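Local coordinates for protein agarase (Microbulbifer thermotolerans, PDB 3WZ1) that hydrolyses the beta-1,4-galactosidic linkages of agarose from within the chain, releasing neoagarotetraose as its main product, at residues E44-G49 with M232-N237; F50-T55 with A124-E129; L199-D204 with R209-Q214. All coordinates share one frame; numbering follows the deposited sequence.

Interaction 1 (E44-G49 with M232-N237)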
# COMPACT_ATOMS: atom_id res chain seq x y z
N GLU A 44 17.45 1.07 -9.10
CA GLU A 44 17.10 0.23 -10.24
C GLU A 44 15.58 0.09 -10.38
O GLU A 44 15.07 -0.09 -11.49
CB GLU A 44 17.72 -1.16 -10.12
CG GLU A 44 19.22 -1.26 -10.36
CD GLU A 44 19.74 -2.65 -9.99
OE1 GLU A 44 18.97 -3.64 -10.06
OE2 GLU A 44 20.91 -2.76 -9.57
N ARG A 45 14.88 0.15 -9.25
CA ARG A 45 13.42 -0.03 -9.25
C ARG A 45 12.62 1.17 -8.80
O ARG A 45 11.48 1.35 -9.25
CB ARG A 45 13.05 -1.20 -8.33
CG ARG A 45 13.49 -2.56 -8.85
CD ARG A 45 13.27 -3.64 -7.81
NE ARG A 45 13.57 -4.93 -8.42
CZ ARG A 45 14.79 -5.41 -8.62
NH1 ARG A 45 15.88 -4.76 -8.23
NH2 ARG A 45 14.92 -6.57 -9.25
N TRP A 46 13.19 1.94 -7.87
CA TRP A 46 12.42 2.89 -7.05
C TRP A 46 12.89 4.31 -7.18
O TRP A 46 14.06 4.58 -7.47
CB TRP A 46 12.49 2.53 -5.56
CG TRP A 46 12.10 1.09 -5.30
CD1 TRP A 46 12.94 0.06 -5.00
CD2 TRP A 46 10.78 0.53 -5.38
NE1 TRP A 46 12.22 -1.12 -4.87
CE2 TRP A 46 10.90 -0.85 -5.10
CE3 TRP A 46 9.51 1.06 -5.62
CZ2 TRP A 46 9.79 -1.70 -5.09
CZ3 TRP A 46 8.42 0.22 -5.61
CH2 TRP A 46 8.56 -1.14 -5.35
N LYS A 47 11.97 5.22 -6.95
CA LYS A 47 12.31 6.62 -6.68
C LYS A 47 11.80 6.99 -5.30
O LYS A 47 10.83 6.40 -4.79
CB LYS A 47 11.70 7.54 -7.75
CG LYS A 47 10.17 7.63 -7.71
CD LYS A 47 9.53 8.59 -8.72
CE LYS A 47 9.76 10.07 -8.39
NZ LYS A 47 9.13 10.71 -7.18
N GLU A 48 12.44 7.99 -4.67
CA GLU A 48 11.88 8.55 -3.44
C GLU A 48 10.67 9.39 -3.78
O GLU A 48 10.63 10.04 -4.84
CB GLU A 48 12.93 9.39 -2.70
CG GLU A 48 14.05 8.53 -2.14
CD GLU A 48 15.42 9.16 -2.26
OE1 GLU A 48 16.13 9.23 -1.24
OE2 GLU A 48 15.77 9.58 -3.40
N GLY A 49 9.69 9.42 -2.89
CA GLY A 49 8.50 10.26 -3.04
C GLY A 49 7.34 9.57 -3.71
O GLY A 49 7.08 8.40 -3.44
N MET A 232 -0.61 1.50 -13.38
CA MET A 232 -0.50 2.08 -12.05
C MET A 232 0.87 1.85 -11.46
O MET A 232 1.45 0.77 -11.58
CB MET A 232 -1.54 1.50 -11.09
CG MET A 232 -2.98 1.75 -11.51
SD MET A 232 -4.11 1.14 -10.25
CE MET A 232 -5.64 1.16 -11.19
N TYR A 233 1.37 2.88 -10.78
CA TYR A 233 2.67 2.82 -10.11
C TYR A 233 2.50 2.26 -8.71
O TYR A 233 1.51 2.56 -8.03
CB TYR A 233 3.31 4.22 -10.05
CG TYR A 233 3.61 4.74 -11.43
CD1 TYR A 233 2.64 5.38 -12.18
CD2 TYR A 233 4.86 4.52 -12.00
CE1 TYR A 233 2.90 5.78 -13.48
CE2 TYR A 233 5.13 4.92 -13.29
CZ TYR A 233 4.14 5.55 -14.01
OH TYR A 233 4.40 5.95 -15.31
N ALA A 234 3.45 1.43 -8.29
CA ALA A 234 3.49 0.93 -6.92
C ALA A 234 4.01 2.00 -5.98
O ALA A 234 5.05 2.61 -6.27
CB ALA A 234 4.37 -0.30 -6.86
N ILE A 235 3.33 2.19 -4.85
CA ILE A 235 3.72 3.19 -3.87
C ILE A 235 3.70 2.54 -2.50
O ILE A 235 2.76 1.84 -2.13
CB ILE A 235 2.75 4.40 -3.89
CG1 ILE A 235 2.61 4.95 -5.33
CG2 ILE A 235 3.21 5.47 -2.93
CD1 ILE A 235 1.48 5.96 -5.48
N ILE A 236 4.77 2.80 -1.75
CA ILE A 236 4.87 2.33 -0.37
C ILE A 236 5.09 3.58 0.45
O ILE A 236 6.07 4.29 0.25
CB ILE A 236 6.02 1.34 -0.17
CG1 ILE A 236 5.91 0.14 -1.13
CG2 ILE A 236 6.02 0.88 1.29
CD1 ILE A 236 7.22 -0.59 -1.33
N ASN A 237 4.18 3.88 1.37
CA ASN A 237 4.33 5.09 2.15
C ASN A 237 3.67 4.97 3.50
O ASN A 237 3.06 3.94 3.80
CB ASN A 237 3.81 6.32 1.36
CG ASN A 237 2.30 6.43 1.33
OD1 ASN A 237 1.60 5.89 2.18
ND2 ASN A 237 1.79 7.15 0.35
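The indole of Trp46 reaches Ala234 and Ile236 inside the beta-jelly roll of this GH16 catalytic domain. Its six-membered ring does the touching: Trp46 CZ3 lies 4.3 Å from Ala234 CB, and Trp46 CH2 lies 4.3 Å from Ile236 CD1, the methyl approaching at a slant. The carbonyl oxygen of Ala234 sits at the rim of the indole, near its plane, 4.2 Å from Trp46 CZ3. On strand 232-239 the first side-chain bonds of Ala234 and Ile236 are directed toward segment 44-49, whereas that of Ile235 points away. With CG beside the backbone N (chi1 -52°), Trp46 swings its ring across a gap too wide for direct pairing, the closest CA atoms, those of Trp46 and Ala234, being 9.1 Å apart. Strand 87-94 fills that gap, pairing antiparallel with both 46-48 and 232-239. Val269 of strand 264-276 packs on both Trp46 and Ile236, so the contact belongs to the buried core. The rotation of the indole is probably set in part by NE1, hydrogen-bonded to Asp27 OD2, while Arg45 CB rests 3.5 Å above one face of the Trp46 ring, toward the rim.

Interaction 2 (F50-T55 with A124-E129); sequences FINPWT and ADSTEE. With NA (sodium ion), chain C.
The two backbones come nearest at Ile51 and Ala124, whose CA atoms are 6.6 Å apart: segment 50-55 is irregular chain, residues 124-127 form the turn joining strands 116-123 and 128-135 of the jelly roll, and Glu128 and Glu129 begin the second of these strands. The Ile51 methyl CD1 lies 3.7 Å from both Ala124 O and Ser126 OG. It gets there because CG1 stands between the backbone N and carbonyl carbon (chi1 56°), which also sets CG1 over the centre of the Phe50 ring. Polar contact is carried by water. Asn52 ND2 and Ser126 OG, 4.2 Å apart, share two waters; one of these, weakly held by the amide, also donates to Ala124 O, and a third links that carbonyl to ND2, again by a weak bond at the amide. Each loop is braced internally by an Asx turn. Asn52 OD1 takes the Trp54 N-H in its carbonyl plane at 2.9 Å, which holds the amide with ND2 facing the waters. Asp125 OD1 accepts both N and OG1 of Thr127 from the same face of its carboxylate. Beyond the turn, Glu129 is the predicted nucleophile, while the preceding Glu128 helps bind a sodium ion with Thr226, Gly227 and Ser229, its OE2 lying 2.3 Å from the metal.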
# COMPACT_ATOMS: atom_id res chain seq x y z
N PHE A 50 6.69 10.31 -4.60
CA PHE A 50 5.35 10.02 -5.11
C PHE A 50 5.44 9.97 -6.63
O PHE A 50 6.53 10.07 -7.23
CB PHE A 50 4.42 11.16 -4.59
CG PHE A 50 2.95 11.04 -4.94
CD1 PHE A 50 2.20 9.92 -4.62
CD2 PHE A 50 2.29 12.10 -5.56
CE1 PHE A 50 0.86 9.85 -4.94
CE2 PHE A 50 0.94 12.03 -5.87
CZ PHE A 50 0.21 10.89 -5.55
N ILE A 51 4.29 9.80 -7.29
CA ILE A 51 4.26 9.79 -8.77
C ILE A 51 4.53 11.17 -9.37
O ILE A 51 4.84 11.26 -10.56
CB ILE A 51 2.95 9.22 -9.34
CG1 ILE A 51 1.72 9.97 -8.80
CG2 ILE A 51 2.83 7.73 -9.04
CD1 ILE A 51 0.48 9.73 -9.61
N ASN A 52 4.39 12.21 -8.55
CA ASN A 52 4.61 13.59 -8.98
C ASN A 52 5.10 14.39 -7.76
O ASN A 52 5.28 13.81 -6.68
CB ASN A 52 3.34 14.15 -9.64
CG ASN A 52 2.15 14.24 -8.70
OD1 ASN A 52 2.26 14.74 -7.58
ND2 ASN A 52 0.98 13.78 -9.15
N PRO A 53 5.35 15.71 -7.91
CA PRO A 53 5.92 16.43 -6.78
C PRO A 53 5.02 16.70 -5.57
O PRO A 53 5.49 17.30 -4.60
CB PRO A 53 6.35 17.76 -7.41
CG PRO A 53 6.60 17.41 -8.84
CD PRO A 53 5.48 16.47 -9.16
N TRP A 54 3.75 16.31 -5.61
CA TRP A 54 2.88 16.52 -4.45
C TRP A 54 3.49 15.91 -3.21
O TRP A 54 3.99 14.79 -3.26
CB TRP A 54 1.53 15.88 -4.70
CG TRP A 54 0.48 16.18 -3.70
CD1 TRP A 54 0.11 17.41 -3.24
CD2 TRP A 54 -0.41 15.24 -3.08
NE1 TRP A 54 -0.93 17.29 -2.34
CE2 TRP A 54 -1.27 15.97 -2.24
CE3 TRP A 54 -0.55 13.85 -3.14
CZ2 TRP A 54 -2.27 15.36 -1.48
CZ3 TRP A 54 -1.55 13.25 -2.38
CH2 TRP A 54 -2.40 14.01 -1.55
N THR A 55 3.45 16.64 -2.10
CA THR A 55 4.06 16.14 -0.86
C THR A 55 3.08 15.50 0.12
O THR A 55 3.49 15.10 1.22
CB THR A 55 4.86 17.25 -0.17
OG1 THR A 55 4.02 18.38 0.02
CG2 THR A 55 6.07 17.60 -1.04
N ALA A 124 -0.85 7.47 -13.44
CA ALA A 124 -0.07 8.69 -13.58
C ALA A 124 -0.91 9.96 -13.45
O ALA A 124 -0.41 10.99 -13.00
CB ALA A 124 0.62 8.69 -14.92
N ASP A 125 -2.17 9.88 -13.86
CA ASP A 125 -3.09 11.01 -13.83
C ASP A 125 -3.92 11.11 -12.55
O ASP A 125 -4.81 11.96 -12.45
CB ASP A 125 -3.98 11.04 -15.09
CG ASP A 125 -5.03 9.92 -15.13
OD1 ASP A 125 -5.15 9.13 -14.18
OD2 ASP A 125 -5.78 9.86 -16.14
N SER A 126 -3.65 10.23 -11.57
CA SER A 126 -4.33 10.23 -10.27
C SER A 126 -5.84 9.99 -10.31
O SER A 126 -6.56 10.41 -9.41
CB SER A 126 -4.06 11.54 -9.51
OG SER A 126 -2.69 11.66 -9.22
N THR A 127 -6.33 9.28 -11.34
CA THR A 127 -7.75 9.00 -11.44
C THR A 127 -8.13 7.59 -11.03
O THR A 127 -9.28 7.34 -10.73
CB THR A 127 -8.29 9.24 -12.87
OG1 THR A 127 -7.66 8.35 -13.80
CG2 THR A 127 -8.08 10.69 -13.29
N GLU A 128 -7.16 6.66 -11.00
CA GLU A 128 -7.45 5.25 -10.71
C GLU A 128 -6.45 4.72 -9.69
O GLU A 128 -5.24 4.88 -9.87
CB GLU A 128 -7.45 4.42 -12.00
CG GLU A 128 -8.56 4.82 -12.96
CD GLU A 128 -8.54 4.12 -14.29
OE1 GLU A 128 -7.86 3.06 -14.44
OE2 GLU A 128 -9.23 4.65 -15.21
N GLU A 129 -6.98 4.10 -8.64
CA GLU A 129 -6.20 3.68 -7.47
C GLU A 129 -6.65 2.32 -6.97
O GLU A 129 -7.86 2.07 -6.86
CB GLU A 129 -6.35 4.72 -6.34
CG GLU A 129 -5.82 4.29 -4.97
CD GLU A 129 -5.89 5.38 -3.92
OE1 GLU A 129 -6.16 6.56 -4.26
OE2 GLU A 129 -5.68 5.07 -2.73
NA NA C . -9.90 3.17 -16.81
O HOH W 1 -1.35 12.99 -11.30
O HOH W 2 -1.63 13.87 -7.68
O HOH W 3 1.67 12.39 -12.16
O HOH W 4 -8.89 4.31 -18.93

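Interaction 3 (L199-D204 with R209-Q214)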
# COMPACT_ATOMS: atom_id res chain seq x y z
N LEU A 199 -11.17 -7.40 -8.91
CA LEU A 199 -10.11 -7.45 -7.90
C LEU A 199 -10.36 -8.55 -6.89
O LEU A 199 -11.50 -8.71 -6.40
CB LEU A 199 -10.08 -6.13 -7.14
CG LEU A 199 -9.90 -4.85 -7.95
CD1 LEU A 199 -9.95 -3.67 -7.01
CD2 LEU A 199 -8.59 -4.83 -8.72
N GLU A 200 -9.30 -9.27 -6.52
CA GLU A 200 -9.36 -10.25 -5.43
C GLU A 200 -8.34 -9.91 -4.36
O GLU A 200 -7.17 -9.72 -4.68
CB GLU A 200 -9.10 -11.67 -5.94
CG GLU A 200 -10.13 -12.16 -6.95
CD GLU A 200 -9.69 -13.39 -7.72
OE1 GLU A 200 -8.56 -13.89 -7.56
OE2 GLU A 200 -10.53 -13.87 -8.53
N TYR A 201 -8.78 -9.86 -3.11
CA TYR A 201 -7.88 -9.56 -1.98
C TYR A 201 -7.52 -10.80 -1.19
O TYR A 201 -8.42 -11.58 -0.81
CB TYR A 201 -8.51 -8.54 -1.04
CG TYR A 201 -8.69 -7.17 -1.66
CD1 TYR A 201 -9.75 -6.90 -2.51
CD2 TYR A 201 -7.78 -6.14 -1.42
CE1 TYR A 201 -9.90 -5.66 -3.09
CE2 TYR A 201 -7.94 -4.88 -1.99
CZ TYR A 201 -9.00 -4.64 -2.83
OH TYR A 201 -9.19 -3.41 -3.44
N TYR A 202 -6.24 -10.95 -0.89
CA TYR A 202 -5.72 -12.11 -0.17
C TYR A 202 -4.92 -11.67 1.05
O TYR A 202 -4.07 -10.78 0.96
CB TYR A 202 -4.81 -12.93 -1.08
CG TYR A 202 -5.52 -13.51 -2.29
CD1 TYR A 202 -5.73 -12.76 -3.43
CD2 TYR A 202 -5.92 -14.83 -2.29
CE1 TYR A 202 -6.36 -13.30 -4.53
CE2 TYR A 202 -6.53 -15.40 -3.38
CZ TYR A 202 -6.76 -14.62 -4.51
OH TYR A 202 -7.38 -15.18 -5.60
N VAL A 203 -5.21 -12.28 2.20
CA VAL A 203 -4.50 -11.98 3.44
C VAL A 203 -3.86 -13.28 3.93
O VAL A 203 -4.56 -14.28 4.11
CB VAL A 203 -5.43 -11.39 4.51
CG1 VAL A 203 -4.70 -11.21 5.83
CG2 VAL A 203 -6.01 -10.05 4.04
N ASP A 204 -2.53 -13.28 4.08
CA ASP A 204 -1.81 -14.46 4.54
C ASP A 204 -2.20 -15.73 3.77
O ASP A 204 -2.42 -16.81 4.35
CB ASP A 204 -1.99 -14.61 6.06
CG ASP A 204 -1.38 -13.45 6.83
OD1 ASP A 204 -0.34 -12.97 6.38
OD2 ASP A 204 -1.93 -13.08 7.90
N ARG A 209 -11.81 -11.33 0.04
CA ARG A 209 -12.79 -10.42 -0.55
C ARG A 209 -12.61 -10.36 -2.04
O ARG A 209 -11.48 -10.26 -2.54
CB ARG A 209 -12.63 -9.01 0.04
CG ARG A 209 -13.51 -7.93 -0.57
CD ARG A 209 -13.38 -6.67 0.27
NE ARG A 209 -14.03 -5.49 -0.27
CZ ARG A 209 -15.31 -5.13 -0.07
NH1 ARG A 209 -16.14 -5.90 0.62
NH2 ARG A 209 -15.74 -3.98 -0.56
N THR A 210 -13.73 -10.37 -2.77
CA THR A 210 -13.74 -10.20 -4.21
C THR A 210 -14.57 -8.98 -4.52
O THR A 210 -15.70 -8.84 -4.03
CB THR A 210 -14.31 -11.45 -4.92
OG1 THR A 210 -13.48 -12.57 -4.63
CG2 THR A 210 -14.36 -11.23 -6.41
N VAL A 211 -14.01 -8.08 -5.31
CA VAL A 211 -14.68 -6.86 -5.72
C VAL A 211 -14.81 -6.92 -7.24
O VAL A 211 -13.82 -6.74 -7.95
CB VAL A 211 -13.87 -5.63 -5.26
CG1 VAL A 211 -14.50 -4.34 -5.77
CG2 VAL A 211 -13.76 -5.63 -3.74
N SER A 212 -16.03 -7.16 -7.73
CA SER A 212 -16.21 -7.54 -9.13
C SER A 212 -17.48 -6.90 -9.70
O SER A 212 -18.53 -6.98 -9.08
CB SER A 212 -16.28 -9.05 -9.25
OG SER A 212 -16.15 -9.45 -10.62
N GLY A 213 -17.36 -6.29 -10.88
CA GLY A 213 -18.50 -5.70 -11.59
C GLY A 213 -18.59 -4.19 -11.43
O GLY A 213 -18.15 -3.63 -10.42
N GLN A 214 -19.19 -3.55 -12.43
CA GLN A 214 -19.30 -2.09 -12.47
C GLN A 214 -20.02 -1.49 -11.26
O GLN A 214 -19.67 -0.39 -10.83
CB GLN A 214 -20.01 -1.65 -13.75
CG GLN A 214 -19.94 -0.16 -14.03
CD GLN A 214 -20.39 0.17 -15.44
OE1 GLN A 214 -21.09 -0.63 -16.07
NE2 GLN A 214 -19.97 1.33 -15.96
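Strands 199-203 and 209-212 run antiparallel at 167°, their axes 4.8 Å apart. Leu199 and Val211 form a hydrogen-bonded pair with both bonds nearly straight, Leu199 N to Val211 O at 2.9 Å and Val211 N to Leu199 O at 2.8 Å. Tyr201 N donates to Arg209 O at 2.8 Å. Between them Glu200 and Thr210 make a non-hydrogen-bonded pair. On the face carrying Leu199, Tyr201 and Val211, the tyrosine ring and the side chain of its diagonal neighbour meet at a slant, Tyr201 CE1 3.9 Å from Val211 CG2, while Arg209 O lies in plane at the ring edge; the phenol OH bonds to Ser153 O. Arg209, on this face too, forms a salt bridge with Asp169. On the other face Glu200 and Thr210 lie side by side, Glu200 CG 4.1 Å from Thr210 OG1. The extended Glu200 chain brings OE1 within 2.6 Å of the Tyr202 OH, which meets it from above the carboxylate plane, and OE2 bonds to His198. With the carboxylate cut away, as in an alanine here, the Tyr202 hydroxyl is likely to lose its acceptor OE1 and His198 its partner OE2. The arrangement is a classic antiparallel beta hairpin, formed by strands 198-203 and 206-212 of the jelly roll.

Interactions 1 and 2 adjoin, with centres 11 Å apart. Segment 50-55 directly continues 44-49, and strand 232-239 serves both: Tyr233 CB packs on Ile51 CG2 at 3.7 Å, while Ile235 meets Phe50 and Met232 meets Glu128. The centre of interaction 3 lies about 23 Å from those of the other two, across the chain's centre from interaction 1. In sequence, 44-49 comes first, the two halves of interaction 2 follow, then the hairpin of interaction 3, and 232-237 closes the series. All lie in one GH16 jelly-roll domain; interaction 2 includes the start of strand 128-135, which carries the predicted nucleophile Glu129 and proton donor Glu134, and the side chain of Tyr201 is about 9 Å from those of Glu129 and Glu134.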